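PDB 1U5K: hypothetical protein from Deinococcus radiodurans, which probably takes part in DNA repair and in recombination by the RecF pathway, as a zinc-binding member of the RecO family. Local coordinates for residues G78-L83 against G122-P127; N51-V56 against F91-A96; E130-V135 against A200-P205; S9-R14 against Q111-F116. All blocks are in the same frame, centred on the assembly; numbering follows the deposited sequence.

Contact 1 of 4, residues G78-L83 against G122-P127; sequences GALPTL and GVAHQP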
loop_
_atom_site.group_PDB
_atom_site.type_symbol
_atom_site.label_atom_id
_atom_site.label_comp_id
_atom_site.label_asym_id
_atom_site.label_seq_id
_atom_site.Cartn_x
_atom_site.Cartn_y
_atom_site.Cartn_z
ATOM N N GLY A 78 -23.225 -14.794 -8.054
ATOM C CA GLY A 78 -22.152 -15.283 -8.896
ATOM C C GLY A 78 -20.899 -15.392 -8.055
ATOM O O GLY A 78 -20.569 -14.497 -7.274
ATOM N N ALA A 79 -20.237 -16.534 -8.186
ATOM C CA ALA A 79 -18.941 -16.751 -7.569
ATOM C C ALA A 79 -18.017 -17.451 -8.556
ATOM O O ALA A 79 -18.481 -18.055 -9.520
ATOM C CB ALA A 79 -19.088 -17.539 -6.279
ATOM N N LEU A 80 -16.718 -17.347 -8.304
ATOM C CA LEU A 80 -15.670 -17.974 -9.100
ATOM C C LEU A 80 -14.757 -18.710 -8.116
ATOM O O LEU A 80 -13.766 -18.149 -7.638
ATOM C CB LEU A 80 -14.923 -16.914 -9.915
ATOM C CG LEU A 80 -15.719 -16.084 -10.923
ATOM C CD1 LEU A 80 -15.113 -14.698 -11.208
ATOM C CD2 LEU A 80 -15.860 -16.821 -12.249
ATOM N N PRO A 81 -15.097 -19.957 -7.796
ATOM C CA PRO A 81 -14.399 -20.718 -6.747
ATOM C C PRO A 81 -12.913 -20.924 -7.018
ATOM O O PRO A 81 -12.072 -21.119 -6.160
ATOM C CB PRO A 81 -15.099 -22.086 -6.738
ATOM C CG PRO A 81 -16.228 -22.027 -7.683
ATOM C CD PRO A 81 -16.219 -20.699 -8.408
ATOM N N THR A 82 -12.567 -20.854 -8.294
ATOM C CA THR A 82 -11.213 -21.067 -8.769
ATOM C C THR A 82 -10.266 -19.905 -8.403
ATOM O O THR A 82 -9.041 -20.063 -8.317
ATOM C CB THR A 82 -11.548 -21.258 -10.263
ATOM O OG1 THR A 82 -11.290 -22.583 -10.756
ATOM C CG2 THR A 82 -11.076 -20.209 -11.189
ATOM N N LEU A 83 -10.836 -18.731 -8.155
ATOM C CA LEU A 83 -10.113 -17.614 -7.547
ATOM C C LEU A 83 -9.496 -17.905 -6.188
ATOM O O LEU A 83 -8.647 -17.146 -5.723
ATOM C CB LEU A 83 -10.987 -16.362 -7.495
ATOM C CG LEU A 83 -11.375 -15.756 -8.840
ATOM C CD1 LEU A 83 -12.193 -14.473 -8.704
ATOM C CD2 LEU A 83 -10.151 -15.564 -9.731
ATOM N N GLY A 122 -11.817 -14.114 -16.783
ATOM C CA GLY A 122 -10.555 -14.475 -17.403
ATOM C C GLY A 122 -9.469 -14.955 -16.465
ATOM O O GLY A 122 -8.779 -15.931 -16.762
ATOM N N VAL A 123 -9.291 -14.274 -15.334
ATOM C CA VAL A 123 -8.278 -14.663 -14.366
ATOM C C VAL A 123 -8.692 -15.982 -13.726
ATOM O O VAL A 123 -7.852 -16.799 -13.354
ATOM C CB VAL A 123 -8.080 -13.566 -13.302
ATOM C CG1 VAL A 123 -7.445 -14.091 -12.037
ATOM C CG2 VAL A 123 -7.269 -12.413 -13.879
ATOM N N ALA A 124 -9.997 -16.166 -13.572
ATOM C CA ALA A 124 -10.516 -17.381 -12.955
ATOM C C ALA A 124 -10.404 -18.587 -13.895
ATOM O O ALA A 124 -10.202 -19.699 -13.413
ATOM C CB ALA A 124 -11.959 -17.187 -12.545
ATOM N N HIS A 125 -10.533 -18.376 -15.202
ATOM C CA HIS A 125 -10.683 -19.490 -16.150
ATOM C C HIS A 125 -9.582 -19.744 -17.166
ATOM O O HIS A 125 -9.489 -20.862 -17.688
ATOM C CB HIS A 125 -11.986 -19.327 -16.918
ATOM C CG HIS A 125 -13.182 -19.285 -16.028
ATOM N ND1 HIS A 125 -13.354 -20.185 -15.001
ATOM C CD2 HIS A 125 -14.234 -18.435 -15.969
ATOM C CE1 HIS A 125 -14.489 -19.922 -14.381
ATOM N NE2 HIS A 125 -15.037 -18.859 -14.939
ATOM N N GLN A 126 -8.773 -18.733 -17.470
ATOM C CA GLN A 126 -7.779 -18.820 -18.535
ATOM C C GLN A 126 -6.422 -19.372 -18.081
ATOM O O GLN A 126 -6.063 -19.272 -16.904
ATOM C CB GLN A 126 -7.600 -17.480 -19.263
ATOM C CG GLN A 126 -8.822 -16.889 -19.954
ATOM C CD GLN A 126 -9.360 -17.657 -21.162
ATOM O OE1 GLN A 126 -9.996 -17.060 -22.031
ATOM N NE2 GLN A 126 -9.130 -18.963 -21.215
ATOM N N PRO A 127 -5.705 -20.055 -18.973
ATOM C CA PRO A 127 -4.391 -20.614 -18.639
ATOM C C PRO A 127 -3.321 -19.618 -18.165
ATOM O O PRO A 127 -2.485 -20.037 -17.378
ATOM C CB PRO A 127 -3.933 -21.311 -19.931
ATOM C CG PRO A 127 -5.054 -21.273 -20.913
ATOM C CD PRO A 127 -6.185 -20.533 -20.279
HETATM O O HOH W 1 -9.797 -22.417 -13.897
#
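Ala124, in the last turn of helix 110-125, pushes its methyl group between Leu80 and Leu83 of the linker that leads from the OB-fold of RecO into its helical domain. Its CB lies 3.9 Å from Leu80 CD2 and 3.7 Å from Leu83 CD2, so two leucine branches grip one small side chain. Leu83 CD2 also meets Val123 CG1 at 3.8 Å, on the buried side of the contact. Toward the surface, Leu80 CD2 approaches His125 NE2 at 3.5 Å, the leucine and histidine side chains crossing at roughly a right angle. Thr82 also turns toward Ala124, but its modelled methyl position is doubtful.

The linker's own backbone positions these groups: Leu83 N bonds to Leu80 O at 3.0 Å, a tight turn that brings both leucines to bear on Ala124. In Leu80, CG stands anti to the carbonyl carbon (chi1 -60°), which carries the branch across to the helix end. Arg88 of helix 86-102 lies behind, its NH1 donating hydrogen bonds to Val123 O and Gln126 O at the C-terminal end of helix 110-125. At the outer margin a water donates a hydrogen bond of 2.8 Å to Ala124 O.

Contact 2 of 4, residues N51-V56 against F91-A96; sequences NLFHHV and FAHLMA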
loop_
_atom_site.group_PDB
_atom_site.type_symbol
_atom_site.label_atom_id
_atom_site.label_comp_id
_atom_site.label_asym_id
_atom_site.label_seq_id
_atom_site.Cartn_x
_atom_site.Cartn_y
_atom_site.Cartn_z
ATOM N N ASN A 51 -17.898 -11.466 0.317
ATOM C CA ASN A 51 -16.460 -11.699 0.261
ATOM C C ASN A 51 -15.882 -11.300 -1.086
ATOM O O ASN A 51 -16.617 -11.177 -2.062
ATOM C CB ASN A 51 -16.116 -13.155 0.583
ATOM C CG ASN A 51 -16.034 -13.399 2.073
ATOM O OD1 ASN A 51 -15.045 -13.055 2.738
ATOM N ND2 ASN A 51 -17.102 -13.983 2.606
ATOM N N LEU A 52 -14.569 -11.102 -1.106
ATOM C CA LEU A 52 -13.901 -10.591 -2.290
ATOM C C LEU A 52 -14.273 -11.410 -3.508
ATOM O O LEU A 52 -14.295 -12.642 -3.461
ATOM C CB LEU A 52 -12.377 -10.605 -2.178
ATOM C CG LEU A 52 -11.711 -9.396 -1.550
ATOM C CD1 LEU A 52 -10.198 -9.489 -1.676
ATOM C CD2 LEU A 52 -12.222 -8.149 -2.183
ATOM N N PHE A 53 -14.573 -10.665 -4.565
ATOM C CA PHE A 53 -14.757 -11.213 -5.895
ATOM C C PHE A 53 -16.141 -11.828 -6.105
ATOM O O PHE A 53 -16.472 -12.234 -7.211
ATOM C CB PHE A 53 -13.617 -12.150 -6.313
ATOM C CG PHE A 53 -12.236 -11.650 -5.946
ATOM C CD1 PHE A 53 -11.330 -12.477 -5.302
ATOM C CD2 PHE A 53 -11.874 -10.332 -6.137
ATOM C CE1 PHE A 53 -10.059 -12.029 -4.928
ATOM C CE2 PHE A 53 -10.628 -9.874 -5.761
ATOM C CZ PHE A 53 -9.711 -10.707 -5.155
ATOM N N HIS A 54 -16.993 -11.828 -5.092
ATOM C CA HIS A 54 -18.363 -12.283 -5.282
ATOM C C HIS A 54 -19.186 -11.221 -6.000
ATOM O O HIS A 54 -19.022 -10.027 -5.736
ATOM C CB HIS A 54 -19.001 -12.565 -3.923
ATOM C CG HIS A 54 -18.557 -13.842 -3.281
ATOM N ND1 HIS A 54 -19.037 -14.246 -2.055
ATOM C CD2 HIS A 54 -17.732 -14.829 -3.706
ATOM C CE1 HIS A 54 -18.507 -15.415 -1.740
ATOM N NE2 HIS A 54 -17.737 -15.806 -2.739
ATOM N N HIS A 55 -20.040 -11.647 -6.926
ATOM C CA HIS A 55 -21.043 -10.775 -7.537
ATOM C C HIS A 55 -22.262 -10.918 -6.634
ATOM O O HIS A 55 -22.805 -12.017 -6.506
ATOM C CB HIS A 55 -21.353 -11.186 -8.989
ATOM C CG HIS A 55 -22.175 -10.197 -9.759
ATOM N ND1 HIS A 55 -21.943 -9.918 -11.088
ATOM C CD2 HIS A 55 -23.197 -9.392 -9.386
ATOM C CE1 HIS A 55 -22.797 -8.998 -11.503
ATOM N NE2 HIS A 55 -23.562 -8.649 -10.482
ATOM N N VAL A 56 -22.642 -9.831 -5.969
ATOM C CA VAL A 56 -23.766 -9.825 -5.043
ATOM C C VAL A 56 -24.855 -8.851 -5.464
ATOM O O VAL A 56 -24.583 -7.841 -6.113
ATOM C CB VAL A 56 -23.324 -9.517 -3.611
ATOM C CG1 VAL A 56 -22.331 -10.561 -3.147
ATOM C CG2 VAL A 56 -22.755 -8.100 -3.490
ATOM N N PHE A 91 -4.056 -12.188 -9.066
ATOM C CA PHE A 91 -4.414 -11.388 -10.227
ATOM C C PHE A 91 -5.811 -10.774 -10.111
ATOM O O PHE A 91 -5.974 -9.626 -10.521
ATOM C CB PHE A 91 -4.158 -12.147 -11.536
ATOM C CG PHE A 91 -2.697 -12.249 -11.883
ATOM C CD1 PHE A 91 -2.038 -13.469 -11.868
ATOM C CD2 PHE A 91 -1.955 -11.104 -12.171
ATOM C CE1 PHE A 91 -0.660 -13.543 -12.107
ATOM C CE2 PHE A 91 -0.599 -11.186 -12.453
ATOM C CZ PHE A 91 0.071 -12.408 -12.407
ATOM N N ALA A 92 -6.788 -11.483 -9.542
ATOM C CA ALA A 92 -8.095 -10.918 -9.226
ATOM C C ALA A 92 -7.912 -9.705 -8.316
ATOM O O ALA A 92 -8.535 -8.667 -8.511
ATOM C CB ALA A 92 -9.040 -11.950 -8.558
ATOM N N HIS A 93 -7.056 -9.850 -7.313
ATOM C CA HIS A 93 -6.798 -8.813 -6.323
ATOM C C HIS A 93 -6.142 -7.580 -6.951
ATOM O O HIS A 93 -6.532 -6.456 -6.660
ATOM C CB HIS A 93 -5.926 -9.443 -5.262
ATOM C CG HIS A 93 -5.790 -8.679 -3.984
ATOM N ND1 HIS A 93 -6.749 -7.810 -3.514
ATOM C CD2 HIS A 93 -4.821 -8.719 -3.039
ATOM C CE1 HIS A 93 -6.367 -7.331 -2.344
ATOM N NE2 HIS A 93 -5.187 -7.841 -2.051
ATOM N N LEU A 94 -5.182 -7.799 -7.840
ATOM C CA LEU A 94 -4.612 -6.728 -8.638
ATOM C C LEU A 94 -5.681 -5.986 -9.446
ATOM O O LEU A 94 -5.718 -4.761 -9.411
ATOM C CB LEU A 94 -3.483 -7.249 -9.518
ATOM C CG LEU A 94 -2.861 -6.321 -10.557
ATOM C CD1 LEU A 94 -2.336 -5.058 -9.908
ATOM C CD2 LEU A 94 -1.742 -7.068 -11.249
ATOM N N MET A 95 -6.538 -6.695 -10.173
ATOM C CA MET A 95 -7.549 -6.020 -10.993
ATOM C C MET A 95 -8.435 -5.172 -10.091
ATOM O O MET A 95 -8.778 -4.062 -10.480
ATOM C CB MET A 95 -8.425 -6.999 -11.764
ATOM C CG MET A 95 -7.604 -7.781 -12.779
ATOM S SD MET A 95 -6.853 -6.797 -14.064
ATOM C CE MET A 95 -5.360 -6.323 -13.357
ATOM N N ALA A 96 -8.798 -5.702 -8.926
ATOM C CA ALA A 96 -9.692 -5.007 -8.012
ATOM C C ALA A 96 -9.110 -3.669 -7.544
ATOM O O ALA A 96 -9.762 -2.628 -7.666
ATOM C CB ALA A 96 -10.074 -5.883 -6.852
#
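Phe53 reaches from a type II beta turn just before strand 55-61 onto helix 86-102, and the methyl of Ala92 sits squarely over its ring. Ala92 CB is 3.7 Å from the centroid of the Phe53 ring and only 10° off the ring normal, a clear CH-pi contact. Leu52 CB covers the opposite face, so the ring is sandwiched between its own neighbour in the turn and the helix. Phe53 CZ pushes in to 3.5 Å from His93 N, while Ala96 CB stands near the ring plane, 4.2 Å from Phe53 CE2. The first torsion of Phe53 sets CG anti to the carbonyl carbon (chi1 -42°), swinging the ring toward the helix. Tyr89 meets the Phe53 ring edge-to-face, and the turn is tied to strand 5-17 by backbone hydrogen bonds to Val12.

Packing is looser beside this. Leu52, partly exposed, comes no nearer to His93 than 4.3 Å, from its CD1 to the His93 ND1, and Pro81 of the second subunit packs against the same histidine.

With a ring laid on a methyl and on helix backbone, and no polar bond between the segments, the join between OB-fold and helix depends here on shape and apolar burial.

Contact 3 of 4, residues E130-V135 against A200-P205; sequences EWVALV and ASFEQP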
loop_
_atom_site.group_PDB
_atom_site.type_symbol
_atom_site.label_atom_id
_atom_site.label_comp_id
_atom_site.label_asym_id
_atom_site.label_seq_id
_atom_site.Cartn_x
_atom_site.Cartn_y
_atom_site.Cartn_z
ATOM N N GLU A 130 -1.800 -13.864 -15.688
ATOM C CA GLU A 130 -1.003 -12.645 -15.783
ATOM C C GLU A 130 -1.353 -11.910 -17.074
ATOM O O GLU A 130 -1.508 -10.683 -17.073
ATOM C CB GLU A 130 0.508 -12.891 -15.724
ATOM C CG GLU A 130 1.265 -11.570 -15.748
ATOM C CD GLU A 130 2.761 -11.693 -15.915
ATOM O OE1 GLU A 130 3.173 -12.774 -16.362
ATOM O OE2 GLU A 130 3.533 -10.757 -15.593
ATOM N N TRP A 131 -1.485 -12.661 -18.167
ATOM C CA TRP A 131 -1.739 -12.065 -19.469
ATOM C C TRP A 131 -3.145 -11.458 -19.509
ATOM O O TRP A 131 -3.360 -10.392 -20.097
ATOM C CB TRP A 131 -1.518 -13.027 -20.645
ATOM C CG TRP A 131 -1.630 -12.330 -21.958
ATOM C CD1 TRP A 131 -2.540 -12.579 -22.932
ATOM C CD2 TRP A 131 -0.827 -11.245 -22.433
ATOM N NE1 TRP A 131 -2.366 -11.705 -23.975
ATOM C CE2 TRP A 131 -1.310 -10.883 -23.705
ATOM C CE3 TRP A 131 0.263 -10.536 -21.910
ATOM C CZ2 TRP A 131 -0.759 -9.843 -24.457
ATOM C CZ3 TRP A 131 0.777 -9.489 -22.629
ATOM C CH2 TRP A 131 0.294 -9.175 -23.908
ATOM N N VAL A 132 -4.110 -12.138 -18.902
ATOM C CA VAL A 132 -5.451 -11.562 -18.785
ATOM C C VAL A 132 -5.349 -10.200 -18.090
ATOM O O VAL A 132 -5.915 -9.207 -18.549
ATOM C CB VAL A 132 -6.418 -12.498 -18.046
ATOM C CG1 VAL A 132 -7.805 -11.905 -17.899
ATOM C CG2 VAL A 132 -6.561 -13.839 -18.781
ATOM N N ALA A 133 -4.614 -10.145 -16.986
ATOM C CA ALA A 133 -4.537 -8.912 -16.207
ATOM C C ALA A 133 -3.822 -7.793 -16.954
ATOM O O ALA A 133 -4.288 -6.657 -16.899
ATOM C CB ALA A 133 -3.892 -9.167 -14.846
ATOM N N LEU A 134 -2.733 -8.092 -17.661
ATOM C CA LEU A 134 -2.075 -7.121 -18.521
ATOM C C LEU A 134 -3.040 -6.533 -19.538
ATOM O O LEU A 134 -3.191 -5.318 -19.670
ATOM C CB LEU A 134 -0.829 -7.663 -19.224
ATOM C CG LEU A 134 0.450 -7.471 -18.431
ATOM C CD1 LEU A 134 1.556 -8.255 -19.088
ATOM C CD2 LEU A 134 0.838 -6.003 -18.182
ATOM N N VAL A 135 -3.732 -7.419 -20.236
ATOM C CA VAL A 135 -4.624 -7.023 -21.310
ATOM C C VAL A 135 -5.773 -6.167 -20.798
ATOM O O VAL A 135 -6.073 -5.130 -21.375
ATOM C CB VAL A 135 -5.140 -8.248 -22.083
ATOM C CG1 VAL A 135 -6.280 -7.870 -22.993
ATOM C CG2 VAL A 135 -3.995 -8.840 -22.859
ATOM N N ALA A 200 -8.946 -10.635 -29.248
ATOM C CA ALA A 200 -7.775 -10.519 -30.110
ATOM C C ALA A 200 -6.454 -10.492 -29.346
ATOM O O ALA A 200 -5.520 -11.210 -29.698
ATOM C CB ALA A 200 -7.900 -9.284 -30.995
ATOM N N SER A 201 -6.361 -9.698 -28.284
ATOM C CA SER A 201 -5.144 -9.644 -27.480
ATOM C C SER A 201 -4.786 -10.934 -26.748
ATOM O O SER A 201 -3.610 -11.271 -26.638
ATOM C CB SER A 201 -5.228 -8.490 -26.479
ATOM O OG SER A 201 -5.092 -7.256 -27.151
ATOM N N PHE A 202 -5.788 -11.650 -26.251
ATOM C CA PHE A 202 -5.577 -12.927 -25.573
ATOM C C PHE A 202 -4.905 -13.943 -26.493
ATOM O O PHE A 202 -4.243 -14.870 -26.026
ATOM C CB PHE A 202 -6.886 -13.558 -25.085
ATOM C CG PHE A 202 -7.540 -12.885 -23.912
ATOM C CD1 PHE A 202 -8.823 -13.264 -23.558
ATOM C CD2 PHE A 202 -6.924 -11.883 -23.176
ATOM C CE1 PHE A 202 -9.485 -12.671 -22.496
ATOM C CE2 PHE A 202 -7.573 -11.292 -22.114
ATOM C CZ PHE A 202 -8.847 -11.686 -21.746
ATOM N N GLU A 203 -5.096 -13.781 -27.796
ATOM C CA GLU A 203 -4.532 -14.698 -28.778
ATOM C C GLU A 203 -3.078 -14.352 -29.087
ATOM O O GLU A 203 -2.328 -15.188 -29.586
ATOM C CB GLU A 203 -5.438 -14.757 -30.015
ATOM C CG GLU A 203 -4.901 -13.959 -31.196
ATOM C CD GLU A 203 -5.948 -13.250 -32.041
ATOM O OE1 GLU A 203 -7.078 -13.776 -32.211
ATOM O OE2 GLU A 203 -5.594 -12.157 -32.547
ATOM N N GLN A 204 -2.635 -13.142 -28.749
ATOM C CA GLN A 204 -1.253 -12.747 -28.992
ATOM C C GLN A 204 -0.453 -12.428 -27.741
ATOM O O GLN A 204 0.023 -11.297 -27.612
ATOM C CB GLN A 204 -1.222 -11.501 -29.882
ATOM C CG GLN A 204 -2.152 -11.535 -31.082
ATOM C CD GLN A 204 -1.536 -10.964 -32.351
ATOM O OE1 GLN A 204 -0.356 -10.596 -32.378
ATOM N NE2 GLN A 204 -2.333 -10.903 -33.416
ATOM N N PRO A 205 -0.249 -13.383 -26.839
ATOM C CA PRO A 205 0.490 -13.070 -25.614
ATOM C C PRO A 205 1.922 -12.605 -25.879
ATOM O O PRO A 205 2.584 -13.074 -26.803
ATOM C CB PRO A 205 0.481 -14.388 -24.830
ATOM C CG PRO A 205 0.224 -15.459 -25.856
ATOM C CD PRO A 205 -0.636 -14.806 -26.894
#
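The indole of Trp131 lies between the two segments with Pro205 on one face and Val135 of its own helix on the other. Pro205 CA sits 3.7 Å from the centroid of the five-membered ring, 23° off its normal, a CH-pi contact in which the tryptophan and proline side chains cross at about a right angle. The edge is used as well: Trp131 NE1 donates to Ser201 O over 3.0 Å at 163°. That oxygen lies in the indole plane, yet the donor stands above the carbonyl plane; Gln204 N reaches the same oxygen from the other face, so two donors hold it. Because CG of Trp131 is anti to the backbone N (chi1 -173°), the indole extends across to residues 201-205.

Phe202 starts out pointing away from helix 129-141, but its ring bends back against the valines. Val132 CG2 lies over one face, and Val135 CG1 approaches Phe202 CE2 obliquely at 3.8 Å. Val132 CG1 meets Phe202 CZ at 4.0 Å, and Val135 CG1 also lies 3.7 Å from Ser201 CB.

Helix 129-141 is thus joined to helix 198-203 and the residues that follow it, while helix 211-225 packs beside it through Arg211, which touches Trp131 and forms a salt bridge with Glu130.

Contact 4 of 4, residues S9-R14 against Q111-F116; sequences SGIVIR and QAFDLF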
loop_
_atom_site.group_PDB
_atom_site.type_symbol
_atom_site.label_atom_id
_atom_site.label_comp_id
_atom_site.label_asym_id
_atom_site.label_seq_id
_atom_site.Cartn_x
_atom_site.Cartn_y
_atom_site.Cartn_z
ATOM N N SER A 9 -26.255 -4.140 -7.604
ATOM C CA SER A 9 -25.658 -5.424 -7.947
ATOM C C SER A 9 -24.235 -5.202 -8.467
ATOM O O SER A 9 -23.985 -4.381 -9.348
ATOM C CB SER A 9 -26.508 -6.125 -9.010
ATOM O OG SER A 9 -26.044 -7.446 -9.240
ATOM N N GLY A 10 -23.271 -5.892 -7.872
ATOM C CA GLY A 10 -21.910 -5.779 -8.352
ATOM C C GLY A 10 -20.983 -6.681 -7.577
ATOM O O GLY A 10 -21.419 -7.546 -6.823
ATOM N N ILE A 11 -19.696 -6.412 -7.765
ATOM C CA ILE A 11 -18.616 -7.255 -7.308
ATOM C C ILE A 11 -17.877 -6.596 -6.151
ATOM O O ILE A 11 -17.419 -5.460 -6.259
ATOM C CB ILE A 11 -17.663 -7.478 -8.496
ATOM C CG1 ILE A 11 -18.399 -8.278 -9.578
ATOM C CG2 ILE A 11 -16.501 -8.318 -8.000
ATOM C CD1 ILE A 11 -17.691 -8.374 -10.880
ATOM N N VAL A 12 -17.692 -7.385 -5.101
ATOM C CA VAL A 12 -17.007 -6.969 -3.892
ATOM C C VAL A 12 -15.532 -6.901 -4.222
ATOM O O VAL A 12 -14.952 -7.893 -4.640
ATOM C CB VAL A 12 -17.199 -7.978 -2.747
ATOM C CG1 VAL A 12 -16.467 -7.555 -1.495
ATOM C CG2 VAL A 12 -18.647 -8.149 -2.441
ATOM N N ILE A 13 -14.940 -5.727 -4.071
ATOM C CA ILE A 13 -13.518 -5.519 -4.308
ATOM C C ILE A 13 -12.677 -5.281 -3.052
ATOM O O ILE A 13 -11.449 -5.380 -3.101
ATOM C CB ILE A 13 -13.267 -4.445 -5.373
ATOM C CG1 ILE A 13 -13.768 -3.067 -4.941
ATOM C CG2 ILE A 13 -13.848 -4.907 -6.685
ATOM C CD1 ILE A 13 -13.073 -1.901 -5.601
ATOM N N ARG A 14 -13.332 -4.986 -1.932
ATOM C CA ARG A 14 -12.661 -4.809 -0.654
ATOM C C ARG A 14 -13.654 -5.108 0.466
ATOM O O ARG A 14 -14.819 -4.725 0.382
ATOM C CB ARG A 14 -12.091 -3.394 -0.489
ATOM C CG ARG A 14 -10.912 -3.341 0.466
ATOM C CD ARG A 14 -10.169 -1.995 0.547
ATOM N NE ARG A 14 -9.613 -1.575 -0.738
ATOM C CZ ARG A 14 -10.144 -0.653 -1.527
ATOM N NH1 ARG A 14 -11.230 0.024 -1.169
ATOM N NH2 ARG A 14 -9.567 -0.363 -2.682
ATOM N N GLN A 111 -19.775 0.166 -18.931
ATOM C CA GLN A 111 -18.813 -0.476 -19.819
ATOM C C GLN A 111 -17.600 -0.937 -19.009
ATOM O O GLN A 111 -17.078 -2.029 -19.207
ATOM C CB GLN A 111 -18.397 0.478 -20.937
ATOM C CG GLN A 111 -19.488 0.812 -21.945
ATOM C CD GLN A 111 -20.510 1.844 -21.498
ATOM O OE1 GLN A 111 -20.353 2.532 -20.485
ATOM N NE2 GLN A 111 -21.577 1.953 -22.278
ATOM N N ALA A 112 -17.201 -0.114 -18.043
ATOM C CA ALA A 112 -16.093 -0.403 -17.151
ATOM C C ALA A 112 -16.449 -1.585 -16.268
ATOM O O ALA A 112 -15.646 -2.503 -16.139
ATOM C CB ALA A 112 -15.719 0.833 -16.333
ATOM N N PHE A 113 -17.663 -1.604 -15.726
ATOM C CA PHE A 113 -18.131 -2.725 -14.928
ATOM C C PHE A 113 -18.040 -4.034 -15.719
ATOM O O PHE A 113 -17.516 -5.039 -15.227
ATOM C CB PHE A 113 -19.562 -2.570 -14.394
ATOM C CG PHE A 113 -20.033 -3.815 -13.677
ATOM C CD1 PHE A 113 -19.590 -4.093 -12.397
ATOM C CD2 PHE A 113 -20.802 -4.767 -14.332
ATOM C CE1 PHE A 113 -19.932 -5.271 -11.768
ATOM C CE2 PHE A 113 -21.155 -5.947 -13.719
ATOM C CZ PHE A 113 -20.722 -6.202 -12.444
ATOM N N ASP A 114 -18.529 -4.005 -16.953
ATOM C CA ASP A 114 -18.588 -5.232 -17.749
ATOM C C ASP A 114 -17.198 -5.777 -18.069
ATOM O O ASP A 114 -16.951 -6.986 -18.018
ATOM C CB ASP A 114 -19.287 -4.968 -19.079
ATOM C CG ASP A 114 -20.789 -4.842 -18.936
ATOM O OD1 ASP A 114 -21.377 -5.394 -17.976
ATOM O OD2 ASP A 114 -21.432 -4.199 -19.784
ATOM N N LEU A 115 -16.306 -4.862 -18.430
ATOM C CA LEU A 115 -14.909 -5.187 -18.661
ATOM C C LEU A 115 -14.228 -5.685 -17.397
ATOM O O LEU A 115 -13.420 -6.618 -17.456
ATOM C CB LEU A 115 -14.137 -3.981 -19.177
ATOM C CG LEU A 115 -13.168 -4.038 -20.355
ATOM C CD1 LEU A 115 -11.932 -3.246 -19.986
ATOM C CD2 LEU A 115 -12.794 -5.384 -20.962
ATOM N N PHE A 116 -14.480 -5.029 -16.266
ATOM C CA PHE A 116 -13.937 -5.529 -15.002
ATOM C C PHE A 116 -14.385 -6.958 -14.661
ATOM O O PHE A 116 -13.582 -7.823 -14.303
ATOM C CB PHE A 116 -14.256 -4.571 -13.855
ATOM C CG PHE A 116 -13.801 -5.078 -12.529
ATOM C CD1 PHE A 116 -12.459 -5.013 -12.188
ATOM C CD2 PHE A 116 -14.698 -5.629 -11.646
ATOM C CE1 PHE A 116 -12.023 -5.524 -10.984
ATOM C CE2 PHE A 116 -14.272 -6.126 -10.442
ATOM C CZ PHE A 116 -12.936 -6.078 -10.109
#
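Ile11 and Ile13, on strand 5-17 of the RecO OB-fold, pack against Phe113 and Phe116, one turn apart on helix 110-125. The short strand and helix segments approach to 9.9 Å between axes at an angle of 58°, a spacing filled by aliphatic and aromatic side chains.

Aliphatic-aromatic packing dominates. Ile11 serves both rings through different branches: CD1 lies 3.9 Å from Phe113 CE1, while CG2 meets Phe116 CE2 at 4.0 Å, in the plane of the Phe116 ring and at its edge. This division follows from the first torsion of Ile11, which sets CG1 anti to the carbonyl carbon and CG2 anti to the backbone N. Both phenylalanines hold CG anti to the backbone N (chi1 175° and 176°), sending the two rings out toward the strand.

Backbone also takes part. Phe113 CE1 also lies 4.0 Å from Gly10 CA.

Backbone hydrogen bonds within the sheet set the strand in place: Gly10 pairs with Val56, and Ile11 with Leu28. Ile13 and Arg14 both face Thr26, a classic beta bulge. Charge lies beyond the apolar core, where Arg14 forms salt bridges to Glu97 and Asp100 of helix 86-102.

At the far end of the hydrophobic group, Ile13 CG2 approaches Phe116 CZ obliquely at 3.7 Å.

Contacts 1, 2 and 4 join the OB-fold to the helical domain, whereas contact 3 lies within the latter. Contacts 2 and 4 have centres 9 Å apart and reach the same sheet through neighbouring strands 55-61 and 5-17; along the chain contact 2 is nested inside the loop closed by contact 4. Contact 1 shares helix 110-125 with contact 4, its centre 14 Å away, and touches contact 2, with which it alternates in sequence. Contact 3 comes last, its centre 15 Å from that of contact 1 and 19 Å from those of contacts 2 and 4; it touches contacts 1 and 2 but not 4. Contacts 1, 2 and 4 probably help set how the OB-fold sits on the helices.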